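Local coordinates for synaptotagmin IV (Rattus norvegicus, PDB 1W15), which takes part in the mobility of neuronal dense core vesicles through the motor KIF1A, and is represented here by its second C2 domain, C2B, at residues 55-60 against 98-103; 35-40 against 143-148. All coordinates share one frame; numbering follows the deposited sequence. Where two conformers were deposited one is given.

Contact 1: residues 55-60 against 98-103; sequences VKVNLY and ISVEFL
Tyr-60 reaches diagonally over the neighbouring strand to Glu-101, where its hydroxyl donates to the carboxylate, Tyr-60 OH to Glu-101 OE1 2.7 Å. The side chains cross at a slant, ring and carboxylate planes 74° apart, and the hydroxyl arrives from above the carboxylate plane; lower down, Glu-101 CB sits at the ring edge, 3.7 Å from Tyr-60 CE2. With CG anti to the backbone N (chi1 178°) and the chain extended beyond it, Glu-101 leans toward 55-60 and brings OE1 within reach of both Asn-58 and Tyr-60. From the opposite face of the carboxylate, Asn-58 ND2 gives Glu-101 OE1 a second, nearly straight bond of 2.9 Å on its anti side, the oxygen lying in the amide plane. Two donors thus grip one oxygen, while OE2 pairs with Arg-118 and Asn-58 OD1 accepts from Arg-65. A phenylalanine at Tyr-60 would probably leave OE1 with Asn-58 as its one donor from this strand pair, its other face losing the hydroxyl. Strands 53-61 and 98-106 are the antiparallel middle pair of one four-stranded sheet of the C2 beta sandwich. Lys-56 with Leu-103, Asn-58 with Glu-101 and Tyr-60 with Ser-99 are hydrogen-bonded pairs, each closed by two backbone bonds. On the polar face Leu-103 crosses Asn-58 at about a right angle, Leu-103 CD1 3.4 Å from Asn-58 ND2, and also lies on Arg-118. The reverse face is apolar and turns to the other sheet: Val-57 CG1 is pressed tightly on Val-100 CG1 at 3.5 Å, Val-57 CG2 touches Phe-102 CD2 at 3.8 Å, and Leu-59 CD1 touches both Ile-98 CG2 and Val-100 CG2. Val-36 and Phe-88 of the opposing sheet pack on Val-57.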
loop_
_atom_site.group_PDB
_atom_site.type_symbol
_atom_site.label_atom_id
_atom_site.label_comp_id
_atom_site.label_asym_id
_atom_site.label_seq_id
_atom_site.Cartn_x
_atom_site.Cartn_y
_atom_site.Cartn_z
ATOM N N VAL A 55 11.656 -1.907 12.186
ATOM C CA VAL A 55 10.698 -1.333 13.089
ATOM C C VAL A 55 9.926 -2.443 13.782
ATOM O O VAL A 55 9.411 -3.383 13.136
ATOM C CB VAL A 55 9.690 -0.420 12.312
ATOM C CG1 VAL A 55 8.633 0.152 13.285
ATOM C CG2 VAL A 55 10.473 0.676 11.598
ATOM N N LYS A 56 9.822 -2.313 15.093
ATOM C CA LYS A 56 9.043 -3.217 15.905
ATOM C C LYS A 56 7.789 -2.481 16.314
ATOM O O LYS A 56 7.853 -1.294 16.660
ATOM C CB LYS A 56 9.845 -3.558 17.176
ATOM C CG LYS A 56 9.110 -4.526 18.053
ATOM C CD LYS A 56 10.073 -5.487 18.643
ATOM C CE LYS A 56 9.363 -6.433 19.565
ATOM N NZ LYS A 56 10.395 -7.109 20.343
ATOM N N VAL A 57 6.665 -3.187 16.279
ATOM C CA VAL A 57 5.364 -2.605 16.557
ATOM C C VAL A 57 4.724 -3.421 17.708
ATOM O O VAL A 57 4.483 -4.623 17.562
ATOM C CB VAL A 57 4.432 -2.613 15.320
ATOM C CG1 VAL A 57 3.108 -1.830 15.632
ATOM C CG2 VAL A 57 5.125 -1.992 14.066
ATOM N N ASN A 58 4.459 -2.779 18.842
ATOM C CA ASN A 58 3.832 -3.456 19.993
ATOM C C ASN A 58 2.423 -2.910 20.149
ATOM O O ASN A 58 2.241 -1.707 20.080
ATOM C CB ASN A 58 4.648 -3.202 21.281
ATOM C CG ASN A 58 6.001 -3.887 21.258
ATOM O OD1 ASN A 58 6.096 -5.020 20.792
ATOM N ND2 ASN A 58 7.063 -3.215 21.755
ATOM N N LEU A 59 1.453 -3.778 20.439
ATOM C CA LEU A 59 0.072 -3.363 20.659
ATOM C C LEU A 59 -0.242 -3.604 22.127
ATOM O O LEU A 59 0.040 -4.690 22.638
ATOM C CB LEU A 59 -0.851 -4.247 19.818
ATOM C CG LEU A 59 -2.334 -3.887 19.866
ATOM C CD1 LEU A 59 -2.592 -2.640 19.068
ATOM C CD2 LEU A 59 -3.188 -5.030 19.346
ATOM N N TYR A 60 -0.809 -2.588 22.797
ATOM C CA TYR A 60 -1.091 -2.654 24.247
ATOM C C TYR A 60 -2.579 -2.509 24.443
ATOM O O TYR A 60 -3.201 -1.641 23.810
ATOM C CB TYR A 60 -0.434 -1.494 24.964
ATOM C CG TYR A 60 1.072 -1.645 24.958
ATOM C CD1 TYR A 60 1.707 -2.459 25.916
ATOM C CD2 TYR A 60 1.852 -1.010 23.979
ATOM C CE1 TYR A 60 3.115 -2.655 25.912
ATOM C CE2 TYR A 60 3.246 -1.169 23.987
ATOM C CZ TYR A 60 3.865 -2.001 24.950
ATOM O OH TYR A 60 5.253 -2.166 24.928
ATOM N N ILE A 98 -6.617 1.028 23.814
ATOM C CA ILE A 98 -5.617 0.411 22.952
ATOM C C ILE A 98 -4.555 1.447 22.618
ATOM O O ILE A 98 -4.884 2.598 22.347
ATOM C CB ILE A 98 -6.331 -0.105 21.663
ATOM C CG1 ILE A 98 -7.323 -1.215 22.014
ATOM C CG2 ILE A 98 -5.331 -0.550 20.578
ATOM C CD1 ILE A 98 -6.705 -2.515 22.525
ATOM N N SER A 99 -3.285 1.054 22.604
ATOM C CA SER A 99 -2.276 1.948 22.090
ATOM C C SER A 99 -1.285 1.131 21.259
ATOM O O SER A 99 -1.226 -0.082 21.418
ATOM C CB SER A 99 -1.593 2.673 23.230
ATOM O OG SER A 99 -0.949 1.743 24.064
ATOM N N VAL A 100 -0.527 1.806 20.392
ATOM C CA VAL A 100 0.413 1.146 19.470
ATOM C C VAL A 100 1.771 1.839 19.667
ATOM O O VAL A 100 1.829 3.071 19.722
ATOM C CB VAL A 100 -0.013 1.277 17.987
ATOM C CG1 VAL A 100 0.970 0.532 17.031
ATOM C CG2 VAL A 100 -1.477 0.747 17.767
ATOM N N GLU A 101 2.817 1.044 19.815
ATOM C CA GLU A 101 4.143 1.582 20.088
ATOM C C GLU A 101 4.987 1.163 18.911
ATOM O O GLU A 101 5.074 -0.032 18.633
ATOM C CB GLU A 101 4.692 0.961 21.376
ATOM C CG GLU A 101 6.108 1.403 21.777
ATOM C CD GLU A 101 6.620 0.602 23.011
ATOM O OE1 GLU A 101 6.474 -0.639 23.037
ATOM O OE2 GLU A 101 7.182 1.210 23.956
ATOM N N PHE A 102 5.661 2.120 18.273
ATOM C CA PHE A 102 6.600 1.847 17.176
ATOM C C PHE A 102 8.015 2.133 17.676
ATOM O O PHE A 102 8.271 3.223 18.278
ATOM C CB PHE A 102 6.340 2.774 15.986
ATOM C CG PHE A 102 4.980 2.644 15.394
ATOM C CD1 PHE A 102 3.907 3.410 15.901
ATOM C CD2 PHE A 102 4.765 1.794 14.288
ATOM C CE1 PHE A 102 2.639 3.284 15.349
ATOM C CE2 PHE A 102 3.480 1.679 13.726
ATOM C CZ PHE A 102 2.438 2.418 14.239
ATOM N N LEU A 103 8.911 1.177 17.441
ATOM C CA LEU A 103 10.314 1.312 17.801
ATOM C C LEU A 103 11.140 1.135 16.537
ATOM O O LEU A 103 11.036 0.107 15.875
ATOM C CB LEU A 103 10.704 0.237 18.843
ATOM C CG LEU A 103 9.730 0.294 20.049
ATOM C CD1 LEU A 103 9.458 -1.060 20.561
ATOM C CD2 LEU A 103 10.213 1.269 21.092
#

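Contact 2: residues 35-40 against 143-148; sequences VVLKAR and QIAKWH
Arg-40 starts out with CG between its backbone N and carbonyl carbon (chi1 72°) and then runs extended to NE, while Trp-147 sets its indole anti to the carbonyl carbon (chi1 -81°); these torsions bring the guanidinium over the indole. The two groups stack with their planes only 8° apart, and Arg-40 CZ lies over the ring face, 3.4 Å from Trp-147 CE2, in a cation-pi contact. Arg-40 NH2 reaches over the five-membered ring, 3.6 Å from Trp-147 CG, and NH1 rides above the CE2-CZ2 bond. Nearer the backbone, Arg-40 CD makes a CH-pi contact 3.9 Å from the centroid of the six-membered ring of Trp-147. The guanidinium is held in the same place by a salt bridge from NH2 to Glu-18, whose side chain also touches Trp-147. Lys-38 adds its CB, 4.1 Å from Trp-147 CH2, and Ala-39 CA lies at the indole edge. Further back, Leu-37 CD1 rests 4.4 Å from Ala-145 CB, a looser apolar touch. Leu-37 and Lys-38 both face Leu-20 in a classic beta bulge, so two successive side chains set out toward 143-148, although the end of Lys-38 then leads away, to the second subunit, where it packs on Phe-86. The strands are not hydrogen-bonded neighbours: their axes pass 9.0 Å apart because strand 18-26 runs between 31-40 and 144-149, and the side chains meet over it, with Trp-147 resting on Leu-20. Val-87 of the second subunit packs on Trp-147. Helix 128-138 flanks strand 144-149, joined to it by the Lys-146 to Glu-135 salt bridge and by His-148, which bonds to Ser-128 and His-132.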
loop_
_atom_site.group_PDB
_atom_site.type_symbol
_atom_site.label_atom_id
_atom_site.label_comp_id
_atom_site.label_asym_id
_atom_site.label_seq_id
_atom_site.Cartn_x
_atom_site.Cartn_y
_atom_site.Cartn_z
ATOM N N VAL A 35 0.327 0.049 8.858
ATOM C CA VAL A 35 1.342 -0.047 7.814
ATOM C C VAL A 35 2.535 0.785 8.265
ATOM O O VAL A 35 2.443 1.994 8.505
ATOM C CB VAL A 35 0.859 0.480 6.421
ATOM C CG1 VAL A 35 1.928 0.180 5.318
ATOM C CG2 VAL A 35 -0.519 -0.140 6.070
ATOM N N VAL A 36 3.679 0.139 8.337
ATOM C CA VAL A 36 4.931 0.890 8.558
ATOM C C VAL A 36 5.479 1.190 7.147
ATOM O O VAL A 36 5.846 0.249 6.382
ATOM C CB VAL A 36 5.985 0.057 9.361
ATOM C CG1 VAL A 36 7.265 0.891 9.539
ATOM C CG2 VAL A 36 5.410 -0.319 10.781
ATOM N N LEU A 37 5.510 2.476 6.790
ATOM C CA LEU A 37 5.757 2.836 5.408
ATOM C C LEU A 37 7.251 3.126 5.226
ATOM O O LEU A 37 7.925 2.387 4.495
ATOM C CB LEU A 37 4.886 4.020 4.984
ATOM C CG LEU A 37 3.424 3.541 4.845
ATOM C CD1 LEU A 37 2.366 4.626 5.116
ATOM C CD2 LEU A 37 3.276 3.027 3.391
ATOM N N LYS A 38 7.758 4.172 5.883
ATOM C CA LYS A 38 9.151 4.644 5.637
ATOM C C LYS A 38 9.649 5.376 6.860
ATOM O O LYS A 38 8.871 5.893 7.643
ATOM C CB LYS A 38 9.224 5.711 4.521
ATOM C CG LYS A 38 8.338 5.607 3.393
ATOM C CD LYS A 38 8.623 6.754 2.384
ATOM C CE LYS A 38 7.756 6.525 1.133
ATOM N NZ LYS A 38 8.042 7.489 -0.013
ATOM N N ALA A 39 10.958 5.426 7.031
ATOM C CA ALA A 39 11.557 6.352 7.997
ATOM C C ALA A 39 12.508 7.262 7.208
ATOM O O ALA A 39 13.028 6.868 6.151
ATOM C CB ALA A 39 12.346 5.558 9.057
ATOM N N ARG A 40 12.791 8.449 7.736
ATOM C CA ARG A 40 13.772 9.333 7.135
ATOM C C ARG A 40 14.468 10.173 8.201
ATOM O O ARG A 40 13.963 10.306 9.342
ATOM C CB ARG A 40 13.115 10.251 6.084
ATOM C CG ARG A 40 12.234 11.331 6.675
ATOM C CD ARG A 40 11.399 12.114 5.653
ATOM N NE ARG A 40 10.392 12.978 6.285
ATOM C CZ ARG A 40 9.409 13.599 5.619
ATOM N NH1 ARG A 40 9.299 13.468 4.293
ATOM N NH2 ARG A 40 8.548 14.375 6.269
ATOM N N GLN A 143 -8.192 4.481 5.851
ATOM C CA GLN A 143 -6.760 4.347 6.154
ATOM C C GLN A 143 -6.253 5.758 6.210
ATOM O O GLN A 143 -6.583 6.559 5.340
ATOM C CB GLN A 143 -6.022 3.610 5.054
ATOM C CG GLN A 143 -5.691 2.207 5.409
ATOM C CD GLN A 143 -4.240 2.034 5.785
ATOM O OE1 GLN A 143 -3.843 2.379 6.896
ATOM N NE2 GLN A 143 -3.449 1.440 4.874
ATOM N N ILE A 144 -5.527 6.097 7.264
ATOM C CA ILE A 144 -5.005 7.451 7.388
ATOM C C ILE A 144 -3.494 7.325 7.615
ATOM O O ILE A 144 -3.078 6.524 8.453
ATOM C CB ILE A 144 -5.642 8.181 8.581
ATOM C CG1 ILE A 144 -7.187 8.179 8.492
ATOM C CG2 ILE A 144 -5.077 9.625 8.722
ATOM C CD1 ILE A 144 -7.860 8.408 9.875
ATOM N N ALA A 145 -2.723 8.124 6.875
ATOM C CA ALA A 145 -1.214 8.126 6.918
ATOM C C ALA A 145 -0.688 9.457 7.411
ATOM O O ALA A 145 -1.237 10.517 7.014
ATOM C CB ALA A 145 -0.644 7.813 5.550
ATOM N N LYS A 146 0.324 9.449 8.308
ATOM C CA LYS A 146 0.926 10.694 8.797
ATOM C C LYS A 146 2.391 10.431 9.097
ATOM O O LYS A 146 2.735 9.317 9.527
ATOM C CB LYS A 146 0.324 11.205 10.119
ATOM C CG LYS A 146 -1.185 11.419 10.106
ATOM C CD LYS A 146 -1.654 12.324 11.308
ATOM C CE LYS A 146 -3.186 12.554 11.232
ATOM N NZ LYS A 146 -3.552 13.040 9.846
ATOM N N TRP A 147 3.187 11.456 8.860
ATOM C CA TRP A 147 4.585 11.537 9.348
ATOM C C TRP A 147 4.605 11.959 10.807
ATOM O O TRP A 147 3.828 12.841 11.218
ATOM C CB TRP A 147 5.347 12.578 8.539
ATOM C CG TRP A 147 5.856 12.106 7.206
ATOM C CD1 TRP A 147 5.396 12.473 5.940
ATOM C CD2 TRP A 147 6.957 11.210 6.991
ATOM N NE1 TRP A 147 6.146 11.833 4.972
ATOM C CE2 TRP A 147 7.132 11.086 5.573
ATOM C CE3 TRP A 147 7.835 10.504 7.864
ATOM C CZ2 TRP A 147 8.142 10.263 4.987
ATOM C CZ3 TRP A 147 8.849 9.716 7.301
ATOM C CH2 TRP A 147 8.974 9.581 5.859
ATOM N N HIS A 148 5.465 11.332 11.616
ATOM C CA HIS A 148 5.624 11.690 13.012
ATOM C C HIS A 148 7.095 11.835 13.320
ATOM O O HIS A 148 7.876 11.024 12.839
ATOM C CB HIS A 148 5.133 10.575 13.901
ATOM C CG HIS A 148 3.667 10.346 13.788
ATOM N ND1 HIS A 148 2.751 11.040 14.553
ATOM C CD2 HIS A 148 2.955 9.509 12.998
ATOM C CE1 HIS A 148 1.529 10.619 14.265
ATOM N NE2 HIS A 148 1.619 9.689 13.321
#

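Overall arrangement
Contacts 1 and 2 belong to opposite sheets of the C2B sandwich, their centres about 13 Å apart, and contact 1 is nested within the chain loop that contact 2 closes. Val-36, on the 35-40 strand but turned to the interior rather than to 143-148, links them: its methyl groups pack on Val-55, Val-57 and Phe-102. Contact 1 pairs adjacent strands through backbone bonds, with an apolar face in the core and a polar, partly exposed one outside. Contact 2 spans an intervening strand mainly by side chains, without hydrogen bonds between its segments, on the side of its sheet turned away from the core; a second subunit packs against its indole, whereas no other chain of the assembly touches contact 1.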